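Local coordinates for protein Dye-decolorizing peroxidase (Irpex lacteus, PDB 7D8M) that binds heme b and probably acts as a peroxidase that oxidises dyes and related substrates at the expense of hydrogen peroxide, at residues 21-26 against 155-160; 219-224 against 359-364; 334-339 against 363-368. All coordinates share one frame; numbering follows the deposited sequence.

Contact 1 of 3, residues 21-26 against 155-160; sequences KKDKEK and SAARPG
Ser155 grips the planar peptide carbonyl of Glu25 from opposite faces. Its backbone N donates to Glu25 O at 2.8 Å from one face, and Ser155 OG donates to that same Glu25 O at 2.7 Å from the other, so one oxygen takes two bonds. What brings OG over is a first torsion of 64°, which sets it between the backbone N and the carbonyl carbon; Ser155 OG then also brushes Glu25 CB at 3.3 Å. In return Glu25 N donates to Ser155 O at 3.0 Å. One pair further along, Ala157 N donates to Asp23 O, continuing the ladder just beyond the strand end. Asp23 OD1 lies 3.5 Å from Ala157 CB, while the carboxylate's charge is answered by Lys163. Within the non-hydrogen-bonded pair Lys24-Ala156, the Lys24 chain, bent at its second torsion, lays CD against Ala156 CB at 3.9 Å. The ladder joins strand 24-32 to strand 147-156 in the antiparallel sheet of the first, ferredoxin-like half; strand 120-126 flanks strand 24-32 on its other side, helix 129-143 touches Lys24 through Glu129, and strand 334-340 packs on Ser155 through Thr338 and Tyr340 and pairs by a backbone hydrogen bond between Ala156 and Pro339.

Contact 2 of 3, residues 219-224 against 359-364; sequences LVFRKL and GLAFVE. With HEM (protoporphyrin IX containing Fe), chain B.
Strands 219-224 and 359-364 form a regular antiparallel ladder, buried along its whole length, at the middle of the second four-stranded sheet, between strands 334-340 and 428-438. Their axes run 4.8 Å apart at 162°, and the hydrogen-bonded pairs Val220-Glu364, Arg222-Phe362 and Leu224-Leu360 supply six backbone bonds, such as Phe362 N to Arg222 O at 2.8 Å. One face carries Phe221, Lys223, Ala361 and Val363 and looks toward strand 147-156. There the Phe221 ring sets CE1 against Ala361 CB at 4.0 Å and takes Val363 CG2 at its edge, while Leu219 CD2 reaches Val363 CG1 at 3.7 Å. The other face bears the heme contacts. With CG anti to the backbone N (chi1 177°), Phe362 sends its ring out to the porphyrin: CE1 touches HEM C2C at 3.3 Å, and the methyl CMC lies over one ring face, offset toward the rim. Leu360 CD2 and Glu364 OE1 stand at the ring's edge, in its plane, and the Leu224 side chain runs alongside that of Phe362, Leu224 CD1 being 3.9 Å from Phe362 CB. Leu224 CD1 also meets the vinyl atom HEM CAB at 3.7 Å. Replacing Phe362 by an alanine would probably open a gap beside the C pyrrole and leave the CMC methyl without the ring face it lies over. Chemically, the backbone pairs its own polar groups and turns a mostly apolar surface to the macrocycle, so this wall probably holds the heme mainly by van der Waals contact, with Glu364 as its polar exception, while Arg222, on the same face, turns its guanidinium to Asp104.

Contact 3 of 3, residues 334-339 against 363-368; sequences IRAGTP and VEYQSV. With HEM (protoporphyrin IX containing Fe), chain B; OXY (oxygen molecule), chain C.
Ile334 pairs with Tyr365 as a hydrogen-bonded antiparallel pair and Arg335 with Glu364 as a non-hydrogen-bonded one, CA to CA 4.3 Å in the latter, and Ala336 N to Val363 O at 2.8 Å ends the direct ladder. At Gly337 strand 334-340 is interrupted, and a water takes over: it accepts from Gly337 N and Val363 N, and donates to O1 of the bound oxygen molecule at 3.0 Å. Arg335 carries the contact to the heme. Its chain, bent at the third torsion (chi3 -60°), lays the guanidinium flat over the porphyrin's D pyrrole, with HEM C4D 3.3 Å above the guanidinium plane and over its centre. Within that plane, at the edge, Arg335 NH2 donates to the propionate oxygen HEM O2A at 2.7 Å in a fairly straight bond (161°), and Arg335 NH1 makes a weak bond to OXY O2 at 3.1 Å. Asp172 forms a salt bridge with NH1, and the carbonyl of Ser175 accepts from NH2. The Glu364 side chain passes Arg335 at an angle: its carboxylate plane stands 82° from the guanidinium, Glu364 OE2 coming to Arg335 CG at 3.8 Å rather than to a nitrogen. Away from the heme, the Tyr365 ring takes Ala336 CB at its edge, 3.8 Å from Tyr365 CE2, and its hydroxyl is hydrogen-bonded to the carboxylate of Asp15. Gln366 NE2 folds back onto Glu364 O from above the carbonyl plane. Arg335 is thereby fixed at several points, stacked on the macrocycle and held by propionate, Asp172 and Ser175. That arrangement keeps NH1 pointing into the small pocket marked by the diatomic molecule, itself probably from the crystallisation liquor, consistent with the distal heme site of DyP-type peroxidases.

Contacts 2 and 3 share Val363 and Glu364 of strand 359-366, so strands 217-226, 359-366 and 334-340 lie side by side in one sheet; their centres are about 7 Å apart and both reach the heme. Ala361 N lies 2.8 Å from Thr338 O, resuming strand pairing past the break at Ala336 and Gly337. Contact 1, in the other sheet and with its centre about 14 and 16 Å from those of contacts 2 and 3, is joined to them where the sheets meet: Glu25 OE1 is 2.7 Å from Thr338 OG1, and Ala156 N is 2.8 Å from Pro339 O. The Ser155 side chain remains about 12 Å from the heme, whereas Leu360 and Arg335 both line the oxygen pocket.

Contact 1 of 3, residues 21-26 against 155-160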
# COMPACT_ATOMS: atom_id res chain seq x y z
N LYS A 21 -4.10 6.49 -10.90
CA LYS A 21 -5.56 6.60 -10.89
C LYS A 21 -6.18 6.09 -12.18
O LYS A 21 -7.23 6.57 -12.63
CB LYS A 21 -6.02 8.03 -10.58
CG LYS A 21 -5.54 8.63 -9.24
CD LYS A 21 -5.09 7.57 -8.20
CE LYS A 21 -6.19 6.55 -7.82
NZ LYS A 21 -5.56 5.22 -7.47
N LYS A 22 -5.55 5.09 -12.77
CA LYS A 22 -6.05 4.46 -13.97
C LYS A 22 -6.77 3.17 -13.61
O LYS A 22 -6.40 2.47 -12.67
CB LYS A 22 -4.89 4.19 -14.93
CG LYS A 22 -4.31 5.46 -15.51
CD LYS A 22 -5.29 6.08 -16.49
CE LYS A 22 -4.54 6.83 -17.59
NZ LYS A 22 -5.45 7.21 -18.71
N ASP A 23 -7.81 2.86 -14.38
CA ASP A 23 -8.66 1.70 -14.09
C ASP A 23 -7.88 0.39 -14.18
O ASP A 23 -8.22 -0.57 -13.47
CB ASP A 23 -9.83 1.69 -15.07
CG ASP A 23 -11.06 1.03 -14.50
OD1 ASP A 23 -11.67 1.58 -13.54
OD2 ASP A 23 -11.43 -0.03 -15.04
N LYS A 24 -6.87 0.32 -15.04
CA LYS A 24 -6.09 -0.89 -15.28
C LYS A 24 -4.62 -0.60 -15.01
O LYS A 24 -4.07 0.39 -15.52
CB LYS A 24 -6.24 -1.39 -16.73
CG LYS A 24 -7.67 -1.36 -17.29
CD LYS A 24 -8.53 -2.52 -16.71
CE LYS A 24 -10.01 -2.35 -17.06
NZ LYS A 24 -10.87 -3.41 -16.47
N GLU A 25 -3.96 -1.44 -14.21
CA GLU A 25 -2.56 -1.24 -13.88
C GLU A 25 -1.81 -2.55 -14.08
O GLU A 25 -2.14 -3.56 -13.46
CB GLU A 25 -2.38 -0.73 -12.44
CG GLU A 25 -0.97 -0.18 -12.21
CD GLU A 25 -0.70 0.30 -10.80
OE1 GLU A 25 -1.59 0.21 -9.92
OE2 GLU A 25 0.44 0.78 -10.56
N LYS A 26 -0.80 -2.52 -14.95
CA LYS A 26 0.04 -3.67 -15.25
C LYS A 26 1.38 -3.51 -14.55
O LYS A 26 1.99 -2.44 -14.61
CB LYS A 26 0.25 -3.80 -16.76
CG LYS A 26 0.96 -5.06 -17.23
CD LYS A 26 0.94 -5.11 -18.77
CE LYS A 26 0.73 -6.49 -19.34
NZ LYS A 26 -0.35 -7.30 -18.77
N SER A 155 -3.66 -5.82 -12.84
CA SER A 155 -4.59 -5.45 -11.79
C SER A 155 -5.63 -4.54 -12.41
O SER A 155 -5.39 -3.91 -13.45
CB SER A 155 -3.88 -4.76 -10.63
OG SER A 155 -3.31 -3.54 -11.05
N ALA A 156 -6.81 -4.50 -11.80
CA ALA A 156 -7.91 -3.70 -12.33
C ALA A 156 -8.82 -3.25 -11.21
O ALA A 156 -9.06 -3.99 -10.25
CB ALA A 156 -8.71 -4.49 -13.37
N ALA A 157 -9.33 -2.03 -11.33
CA ALA A 157 -10.35 -1.57 -10.39
C ALA A 157 -11.59 -2.45 -10.52
O ALA A 157 -11.93 -2.93 -11.60
CB ALA A 157 -10.72 -0.11 -10.64
N ARG A 158 -12.27 -2.66 -9.39
CA ARG A 158 -13.46 -3.49 -9.39
C ARG A 158 -14.59 -2.78 -10.14
O ARG A 158 -14.55 -1.56 -10.30
CB ARG A 158 -13.85 -3.84 -7.95
CG ARG A 158 -12.81 -4.76 -7.30
CD ARG A 158 -13.27 -5.32 -5.96
NE ARG A 158 -14.61 -5.90 -6.05
CZ ARG A 158 -15.52 -5.84 -5.09
NH1 ARG A 158 -15.26 -5.21 -3.94
NH2 ARG A 158 -16.70 -6.42 -5.27
N PRO A 159 -15.59 -3.52 -10.61
CA PRO A 159 -16.57 -2.92 -11.52
C PRO A 159 -17.75 -2.26 -10.81
O PRO A 159 -18.08 -2.57 -9.66
CB PRO A 159 -17.05 -4.13 -12.35
CG PRO A 159 -16.91 -5.30 -11.41
CD PRO A 159 -15.75 -4.98 -10.50
N GLY A 160 -18.36 -1.32 -11.52
CA GLY A 160 -19.63 -0.76 -11.08
C GLY A 160 -19.51 0.02 -9.78
O GLY A 160 -18.56 0.78 -9.57

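Contact 2 of 3, residues 219-224 against 359-364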
# COMPACT_ATOMS: atom_id res chain seq x y z
N LEU A 219 9.52 2.22 -3.36
CA LEU A 219 8.28 1.56 -3.77
C LEU A 219 8.29 0.15 -3.19
O LEU A 219 9.05 -0.71 -3.66
CB LEU A 219 8.17 1.53 -5.29
CG LEU A 219 6.88 1.10 -6.02
CD1 LEU A 219 7.08 1.25 -7.55
CD2 LEU A 219 6.39 -0.32 -5.68
N VAL A 220 7.42 -0.10 -2.21
CA VAL A 220 7.21 -1.46 -1.70
C VAL A 220 6.09 -2.10 -2.50
O VAL A 220 4.97 -1.57 -2.55
CB VAL A 220 6.86 -1.45 -0.20
CG1 VAL A 220 6.48 -2.87 0.21
CG2 VAL A 220 8.02 -0.92 0.63
N PHE A 221 6.36 -3.27 -3.09
CA PHE A 221 5.32 -4.04 -3.75
C PHE A 221 5.05 -5.34 -3.00
O PHE A 221 5.99 -6.07 -2.65
CB PHE A 221 5.66 -4.36 -5.21
CG PHE A 221 4.62 -5.22 -5.89
CD1 PHE A 221 3.55 -4.64 -6.55
CD2 PHE A 221 4.70 -6.62 -5.83
CE1 PHE A 221 2.58 -5.42 -7.16
CE2 PHE A 221 3.73 -7.41 -6.43
CZ PHE A 221 2.67 -6.81 -7.10
N ARG A 222 3.77 -5.65 -2.80
CA ARG A 222 3.33 -6.91 -2.24
C ARG A 222 2.13 -7.41 -3.03
O ARG A 222 1.15 -6.68 -3.20
CB ARG A 222 2.92 -6.76 -0.76
CG ARG A 222 3.97 -6.19 0.16
CD ARG A 222 3.92 -6.93 1.52
NE ARG A 222 4.86 -8.02 1.45
CZ ARG A 222 4.87 -9.11 2.20
NH1 ARG A 222 4.00 -9.31 3.19
NH2 ARG A 222 5.81 -10.01 1.94
N LYS A 223 2.21 -8.65 -3.51
CA LYS A 223 1.04 -9.33 -4.04
C LYS A 223 0.32 -10.01 -2.87
O LYS A 223 0.81 -11.01 -2.35
CB LYS A 223 1.42 -10.35 -5.11
CG LYS A 223 0.22 -11.06 -5.69
CD LYS A 223 0.59 -11.95 -6.87
CE LYS A 223 -0.64 -12.63 -7.45
NZ LYS A 223 -1.09 -13.76 -6.58
N LEU A 224 -0.84 -9.47 -2.48
CA LEU A 224 -1.58 -9.93 -1.30
C LEU A 224 -2.87 -10.60 -1.75
O LEU A 224 -3.85 -9.93 -2.12
CB LEU A 224 -1.86 -8.77 -0.35
CG LEU A 224 -0.59 -8.05 0.14
CD1 LEU A 224 -0.95 -6.87 1.01
CD2 LEU A 224 0.37 -9.01 0.86
N GLY A 359 -6.96 -10.42 -5.31
CA GLY A 359 -6.40 -9.76 -4.15
C GLY A 359 -6.05 -8.31 -4.39
O GLY A 359 -6.77 -7.59 -5.09
N LEU A 360 -4.95 -7.87 -3.80
CA LEU A 360 -4.51 -6.49 -3.89
C LEU A 360 -3.08 -6.49 -4.39
O LEU A 360 -2.21 -7.12 -3.79
CB LEU A 360 -4.62 -5.78 -2.54
CG LEU A 360 -4.19 -4.32 -2.47
CD1 LEU A 360 -5.03 -3.46 -3.41
CD2 LEU A 360 -4.29 -3.81 -1.04
N ALA A 361 -2.85 -5.82 -5.52
CA ALA A 361 -1.48 -5.49 -5.93
C ALA A 361 -1.08 -4.27 -5.13
O ALA A 361 -1.30 -3.13 -5.54
CB ALA A 361 -1.41 -5.26 -7.44
N PHE A 362 -0.48 -4.51 -3.96
CA PHE A 362 -0.24 -3.47 -2.97
C PHE A 362 1.04 -2.69 -3.29
O PHE A 362 2.09 -3.28 -3.52
CB PHE A 362 -0.15 -4.12 -1.58
CG PHE A 362 0.18 -3.19 -0.47
CD1 PHE A 362 -0.84 -2.60 0.29
CD2 PHE A 362 1.49 -2.97 -0.10
CE1 PHE A 362 -0.53 -1.75 1.35
CE2 PHE A 362 1.80 -2.13 0.96
CZ PHE A 362 0.79 -1.51 1.68
N VAL A 363 0.93 -1.37 -3.27
CA VAL A 363 2.06 -0.47 -3.50
C VAL A 363 2.05 0.60 -2.42
O VAL A 363 1.02 1.24 -2.20
CB VAL A 363 1.99 0.20 -4.89
CG1 VAL A 363 3.09 1.24 -5.00
CG2 VAL A 363 2.05 -0.83 -6.01
N GLU A 364 3.19 0.81 -1.77
CA GLU A 364 3.31 1.84 -0.75
C GLU A 364 4.63 2.58 -0.91
O GLU A 364 5.68 1.94 -1.05
CB GLU A 364 3.20 1.25 0.66
CG GLU A 364 3.00 2.29 1.74
CD GLU A 364 2.55 1.71 3.08
OE1 GLU A 364 2.90 0.55 3.38
OE2 GLU A 364 1.84 2.41 3.83
CHA HEM B . -6.24 1.65 5.10
CHB HEM B . -7.64 -2.61 3.24
CHC HEM B . -3.01 -4.09 3.23
CHD HEM B . -1.69 -0.03 5.55
C1A HEM B . -7.02 0.65 4.58
C2A HEM B . -8.45 0.72 4.31
C3A HEM B . -8.83 -0.46 3.78
C4A HEM B . -7.66 -1.31 3.70
CMA HEM B . -10.23 -0.88 3.33
CAA HEM B . -9.33 1.97 4.59
CBA HEM B . -9.34 2.89 3.38
CGA HEM B . -8.41 4.07 3.57
O1A HEM B . -8.30 4.58 4.71
O2A HEM B . -7.79 4.53 2.57
C1B HEM B . -6.50 -3.35 3.04
C2B HEM B . -6.45 -4.64 2.39
C3B HEM B . -5.17 -5.05 2.40
C4B HEM B . -4.38 -4.03 3.04
CMB HEM B . -7.72 -5.37 1.84
CAB HEM B . -4.55 -6.34 1.81
CBB HEM B . -5.14 -7.09 0.88
C1C HEM B . -2.25 -3.16 3.92
C2C HEM B . -0.84 -3.28 4.28
C3C HEM B . -0.48 -2.15 4.92
C4C HEM B . -1.65 -1.30 4.99
CMC HEM B . 0.02 -4.52 3.94
CAC HEM B . 0.89 -1.76 5.54
CBC HEM B . 1.80 -2.66 5.94
C1D HEM B . -2.78 0.82 5.51
C2D HEM B . -2.78 2.24 5.83
C3D HEM B . -4.03 2.69 5.71
C4D HEM B . -4.87 1.58 5.31
CMD HEM B . -1.58 3.09 6.26
CAD HEM B . -4.50 4.14 5.97
CBD HEM B . -4.86 4.27 7.46
CGD HEM B . -5.22 5.70 7.82
O1D HEM B . -6.19 5.88 8.61
O2D HEM B . -4.57 6.65 7.31
NA HEM B . -6.58 -0.60 4.20
NB HEM B . -5.21 -3.00 3.43
NC HEM B . -2.70 -1.94 4.38
ND HEM B . -4.07 0.45 5.18
FE HEM B . -4.66 -1.36 4.44

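Contact 3 of 3, residues 334-339 against 363-368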
# COMPACT_ATOMS: atom_id res chain seq x y z
N ILE A 334 2.32 6.58 1.47
CA ILE A 334 1.26 6.69 0.47
C ILE A 334 1.03 5.33 -0.18
O ILE A 334 1.96 4.73 -0.74
CB ILE A 334 1.60 7.74 -0.59
CG1 ILE A 334 1.64 9.15 0.02
CG2 ILE A 334 0.61 7.66 -1.75
CD1 ILE A 334 2.20 10.20 -0.93
N ARG A 335 -0.21 4.86 -0.15
CA ARG A 335 -0.60 3.63 -0.83
C ARG A 335 -1.15 3.95 -2.21
O ARG A 335 -1.92 4.90 -2.38
CB ARG A 335 -1.63 2.86 0.01
CG ARG A 335 -1.11 2.38 1.37
CD ARG A 335 -2.24 1.98 2.34
NE ARG A 335 -3.11 3.11 2.60
CZ ARG A 335 -4.42 3.10 2.37
NH1 ARG A 335 -4.99 2.02 1.87
NH2 ARG A 335 -5.14 4.19 2.61
N ALA A 336 -0.75 3.15 -3.21
CA ALA A 336 -1.13 3.39 -4.60
C ALA A 336 -1.44 2.08 -5.33
O ALA A 336 -1.32 2.00 -6.56
CB ALA A 336 -0.03 4.16 -5.36
N GLY A 337 -1.83 1.06 -4.59
CA GLY A 337 -2.07 -0.23 -5.18
C GLY A 337 -3.43 -0.32 -5.84
O GLY A 337 -4.25 0.59 -5.78
N THR A 338 -3.67 -1.48 -6.47
CA THR A 338 -4.88 -1.76 -7.24
C THR A 338 -5.30 -3.20 -7.00
O THR A 338 -4.46 -4.11 -7.02
CB THR A 338 -4.63 -1.55 -8.75
OG1 THR A 338 -4.07 -0.25 -8.96
CG2 THR A 338 -5.93 -1.67 -9.55
N PRO A 339 -6.60 -3.45 -6.78
CA PRO A 339 -7.08 -4.84 -6.72
C PRO A 339 -6.71 -5.62 -7.97
O PRO A 339 -6.54 -5.07 -9.06
CB PRO A 339 -8.60 -4.70 -6.57
CG PRO A 339 -8.83 -3.32 -6.08
CD PRO A 339 -7.67 -2.47 -6.55
N VAL A 363 0.93 -1.37 -3.27
CA VAL A 363 2.06 -0.47 -3.50
C VAL A 363 2.05 0.60 -2.42
O VAL A 363 1.02 1.24 -2.20
CB VAL A 363 1.99 0.20 -4.89
CG1 VAL A 363 3.09 1.24 -5.00
CG2 VAL A 363 2.05 -0.83 -6.01
N GLU A 364 3.19 0.81 -1.77
CA GLU A 364 3.31 1.84 -0.75
C GLU A 364 4.63 2.58 -0.91
O GLU A 364 5.68 1.94 -1.05
CB GLU A 364 3.20 1.25 0.66
CG GLU A 364 3.00 2.29 1.74
CD GLU A 364 2.55 1.71 3.08
OE1 GLU A 364 2.90 0.55 3.38
OE2 GLU A 364 1.84 2.41 3.83
N TYR A 365 4.56 3.91 -0.90
CA TYR A 365 5.72 4.78 -1.10
C TYR A 365 6.11 5.48 0.19
O TYR A 365 5.24 5.90 0.96
CB TYR A 365 5.43 5.83 -2.16
CG TYR A 365 5.24 5.31 -3.56
CD1 TYR A 365 6.33 5.09 -4.39
CD2 TYR A 365 3.97 5.08 -4.06
CE1 TYR A 365 6.16 4.63 -5.71
CE2 TYR A 365 3.78 4.63 -5.39
CZ TYR A 365 4.89 4.41 -6.20
OH TYR A 365 4.70 3.95 -7.50
N GLN A 366 7.41 5.65 0.41
CA GLN A 366 7.95 6.31 1.60
C GLN A 366 9.45 6.51 1.39
O GLN A 366 10.09 5.77 0.64
CB GLN A 366 7.71 5.49 2.88
CG GLN A 366 8.33 4.09 2.83
CD GLN A 366 7.41 3.05 2.20
OE1 GLN A 366 6.44 2.61 2.82
NE2 GLN A 366 7.71 2.65 0.97
N SER A 367 10.00 7.50 2.10
CA SER A 367 11.43 7.76 2.01
C SER A 367 12.26 6.74 2.78
O SER A 367 13.44 6.57 2.47
CB SER A 367 11.74 9.17 2.52
OG SER A 367 11.63 9.25 3.94
N VAL A 368 11.68 6.07 3.77
CA VAL A 368 12.38 5.05 4.55
C VAL A 368 11.46 3.85 4.66
O VAL A 368 10.41 3.92 5.31
CB VAL A 368 12.78 5.56 5.95
CG1 VAL A 368 13.50 4.46 6.75
CG2 VAL A 368 13.66 6.79 5.83
CHA HEM B . -6.24 1.65 5.10
CHB HEM B . -7.64 -2.61 3.24
CHC HEM B . -3.01 -4.09 3.23
CHD HEM B . -1.69 -0.03 5.55
C1A HEM B . -7.02 0.65 4.58
C2A HEM B . -8.45 0.72 4.31
C3A HEM B . -8.83 -0.46 3.78
C4A HEM B . -7.66 -1.31 3.70
CMA HEM B . -10.23 -0.88 3.33
CAA HEM B . -9.33 1.97 4.59
CBA HEM B . -9.34 2.89 3.38
CGA HEM B . -8.41 4.07 3.57
O1A HEM B . -8.30 4.58 4.71
O2A HEM B . -7.79 4.53 2.57
C1B HEM B . -6.50 -3.35 3.04
C2B HEM B . -6.45 -4.64 2.39
C3B HEM B . -5.17 -5.05 2.40
C4B HEM B . -4.38 -4.03 3.04
CMB HEM B . -7.72 -5.37 1.84
CAB HEM B . -4.55 -6.34 1.81
CBB HEM B . -5.14 -7.09 0.88
C1C HEM B . -2.25 -3.16 3.92
C2C HEM B . -0.84 -3.28 4.28
C3C HEM B . -0.48 -2.15 4.92
C4C HEM B . -1.65 -1.30 4.99
CMC HEM B . 0.02 -4.52 3.94
CAC HEM B . 0.89 -1.76 5.54
CBC HEM B . 1.80 -2.66 5.94
C1D HEM B . -2.78 0.82 5.51
C2D HEM B . -2.78 2.24 5.83
C3D HEM B . -4.03 2.69 5.71
C4D HEM B . -4.87 1.58 5.31
CMD HEM B . -1.58 3.09 6.26
CAD HEM B . -4.50 4.14 5.97
CBD HEM B . -4.86 4.27 7.46
CGD HEM B . -5.22 5.70 7.82
O1D HEM B . -6.19 5.88 8.61
O2D HEM B . -4.57 6.65 7.31
NA HEM B . -6.58 -0.60 4.20
NB HEM B . -5.21 -3.00 3.43
NC HEM B . -2.70 -1.94 4.38
ND HEM B . -4.07 0.45 5.18
FE HEM B . -4.66 -1.36 4.44
O1 OXY C . -4.12 -0.32 -0.31
O2 OXY C . -4.91 -0.74 0.54
O HOH W 1 -1.61 -0.09 -1.92